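Local coordinates for protein glucokinase (Leishmania braziliensis MHOM/BR/75/M2904, PDB 6EDI) that probably phosphorylates D-glucose to glucose 6-phosphate with ATP as phosphate donor, acting as a dimeric glucokinase of the actin-like ATPase clan, at residues 200-205 / 226-231. Residues are numbered along the deposited sequence; the frame is centred on the assembly and turned at random.
Sequences IGRGRC and DSYIVL
Tyr-228, on the outermost strand 227-233 of a mixed six-stranded sheet in this actin-like ATPase fold, reaches to the loop 200-205 that leads into strand 205-210 of the same sheet. Its first torsion places CG beside the backbone N, anti to the carbonyl carbon, and thereby sends the ring out from the strand towards the loop, where OH donates a short hydrogen bond of 2.6 Å to Gly-201 O. The carbonyl oxygen sits in the plane of the ring, at its edge, yet the hydroxyl approaches from above the carbonyl plane, 57° out of it and at a C=O...OH angle of 117°, so the bond is short but not directed along a lone pair. Gly-203 O also lies near the ring plane at its edge, 4.0 Å from Tyr-228 CE2. The Ile-200 side chain runs to meet the tyrosine from the opposite direction, and its CD1 touches Tyr-228 CE2 obliquely at 3.7 Å; both side chains also pack on Leu-166 of helix 157-170, while the tyrosine ring meets Tyr-221 edge-to-face. Arg-202 O bonds Asn-123 ND2 of the second subunit, bringing the loop to the dimer interface. Towards the strand's start, a G1 beta bulge sets Asp-226 and Ser-227 against Val-222. The side chains of Asp-226 and Arg-202 cross at about a right angle, carboxylate and guanidinium planes 77° apart. Their salt bridge is one of charge alone, with no N-H aimed at the oxygen; the hydrogen bond of OD1 is instead with Tyr-221 OH. Asp-226 OD1 lies over one guanidinium face, offset towards its rim and 3.0 Å from Arg-202 NE.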
loop_
_atom_site.group_PDB
_atom_site.type_symbol
_atom_site.label_atom_id
_atom_site.label_comp_id
_atom_site.label_asym_id
_atom_site.label_seq_id
_atom_site.Cartn_x
_atom_site.Cartn_y
_atom_site.Cartn_z
ATOM N N ILE A 200 -11.208 -5.003 -13.953
ATOM C CA ILE A 200 -10.950 -4.322 -12.678
ATOM C C ILE A 200 -10.992 -2.823 -12.931
ATOM O O ILE A 200 -11.260 -2.031 -12.029
ATOM C CB ILE A 200 -9.593 -4.686 -12.039
ATOM C CG1 ILE A 200 -8.434 -4.426 -13.007
ATOM C CG2 ILE A 200 -9.588 -6.141 -11.570
ATOM C CD1 ILE A 200 -7.073 -4.395 -12.305
ATOM N N GLY A 201 -10.736 -2.437 -14.175
ATOM C CA GLY A 201 -10.790 -1.031 -14.550
ATOM C C GLY A 201 -9.538 -0.257 -14.184
ATOM O O GLY A 201 -8.582 -0.824 -13.654
ATOM N N ARG A 202 -9.537 1.042 -14.487
ATOM C CA ARG A 202 -8.393 1.908 -14.196
ATOM C C ARG A 202 -8.466 2.517 -12.796
ATOM O O ARG A 202 -8.851 3.684 -12.617
ATOM C CB ARG A 202 -8.277 3.022 -15.237
ATOM C CG ARG A 202 -8.141 2.502 -16.650
ATOM C CD ARG A 202 -6.885 3.026 -17.312
ATOM N NE ARG A 202 -6.643 2.352 -18.582
ATOM C CZ ARG A 202 -6.748 2.933 -19.768
ATOM N NH1 ARG A 202 -7.064 4.220 -19.853
ATOM N NH2 ARG A 202 -6.515 2.230 -20.868
ATOM N N GLY A 203 -8.085 1.715 -11.809
ATOM C CA GLY A 203 -8.052 2.142 -10.425
ATOM C C GLY A 203 -7.443 1.046 -9.580
ATOM O O GLY A 203 -7.064 -0.017 -10.096
ATOM N N ARG A 204 -7.331 1.285 -8.283
ATOM C CA ARG A 204 -6.733 0.275 -7.429
ATOM C C ARG A 204 -7.658 -0.903 -7.261
ATOM O O ARG A 204 -8.882 -0.757 -7.174
ATOM C CB ARG A 204 -6.398 0.827 -6.044
ATOM C CG ARG A 204 -5.130 1.658 -5.987
ATOM C CD ARG A 204 -4.985 2.315 -4.623
ATOM N NE ARG A 204 -3.739 3.066 -4.522
ATOM C CZ ARG A 204 -3.437 3.828 -3.484
ATOM N NH1 ARG A 204 -4.297 3.907 -2.479
ATOM N NH2 ARG A 204 -2.284 4.484 -3.441
ATOM N N CYS A 205 -7.046 -2.075 -7.185
ATOM C CA CYS A 205 -7.749 -3.294 -6.839
ATOM C C CYS A 205 -7.099 -3.888 -5.582
ATOM O O CYS A 205 -5.919 -4.254 -5.585
ATOM C CB CYS A 205 -7.675 -4.274 -8.009
ATOM S SG CYS A 205 -8.427 -5.849 -7.649
ATOM N N ASP A 226 -0.035 4.870 -17.375
ATOM C CA ASP A 226 -1.188 4.024 -17.695
ATOM C C ASP A 226 -0.837 2.553 -17.497
ATOM O O ASP A 226 -0.995 1.722 -18.400
ATOM C CB ASP A 226 -1.687 4.290 -19.120
ATOM C CG ASP A 226 -2.968 3.552 -19.433
ATOM O OD1 ASP A 226 -3.778 3.360 -18.503
ATOM O OD2 ASP A 226 -3.159 3.152 -20.600
ATOM N N SER A 227 -0.315 2.241 -16.317
ATOM C CA SER A 227 0.140 0.884 -16.047
ATOM C C SER A 227 -0.191 0.556 -14.608
ATOM O O SER A 227 -0.597 1.438 -13.836
ATOM C CB SER A 227 1.647 0.768 -16.265
ATOM O OG SER A 227 2.310 1.713 -15.456
ATOM N N TYR A 228 -0.019 -0.706 -14.245
ATOM C CA TYR A 228 -0.296 -1.130 -12.880
ATOM C C TYR A 228 0.957 -1.710 -12.229
ATOM O O TYR A 228 1.828 -2.258 -12.912
ATOM C CB TYR A 228 -1.357 -2.236 -12.884
ATOM C CG TYR A 228 -2.703 -1.898 -13.493
ATOM C CD1 TYR A 228 -2.892 -1.881 -14.878
ATOM C CD2 TYR A 228 -3.798 -1.675 -12.686
ATOM C CE1 TYR A 228 -4.149 -1.598 -15.428
ATOM C CE2 TYR A 228 -5.054 -1.404 -13.221
ATOM C CZ TYR A 228 -5.222 -1.372 -14.580
ATOM O OH TYR A 228 -6.479 -1.089 -15.077
ATOM N N ILE A 229 1.037 -1.632 -10.902
ATOM C CA ILE A 229 2.098 -2.327 -10.193
ATOM C C ILE A 229 1.456 -2.981 -8.987
ATOM O O ILE A 229 0.563 -2.412 -8.370
ATOM C CB ILE A 229 3.263 -1.380 -9.779
ATOM C CG1 ILE A 229 4.371 -2.156 -9.059
ATOM C CG2 ILE A 229 2.756 -0.183 -8.940
ATOM C CD1 ILE A 229 5.700 -1.404 -8.990
ATOM N N VAL A 230 1.875 -4.197 -8.676
ATOM C CA VAL A 230 1.322 -4.878 -7.515
ATOM C C VAL A 230 2.262 -4.744 -6.325
ATOM O O VAL A 230 3.483 -4.855 -6.461
ATOM C CB VAL A 230 1.041 -6.365 -7.789
ATOM C CG1 VAL A 230 0.618 -7.068 -6.488
ATOM C CG2 VAL A 230 -0.038 -6.517 -8.866
ATOM N N LEU A 231 1.684 -4.485 -5.157
ATOM C CA LEU A 231 2.448 -4.467 -3.929
ATOM C C LEU A 231 1.968 -5.638 -3.105
ATOM O O LEU A 231 0.763 -5.766 -2.862
ATOM C CB LEU A 231 2.219 -3.169 -3.151
ATOM C CG LEU A 231 3.009 -1.935 -3.594
ATOM C CD1 LEU A 231 2.503 -1.435 -4.939
ATOM C CD2 LEU A 231 2.952 -0.805 -2.561
#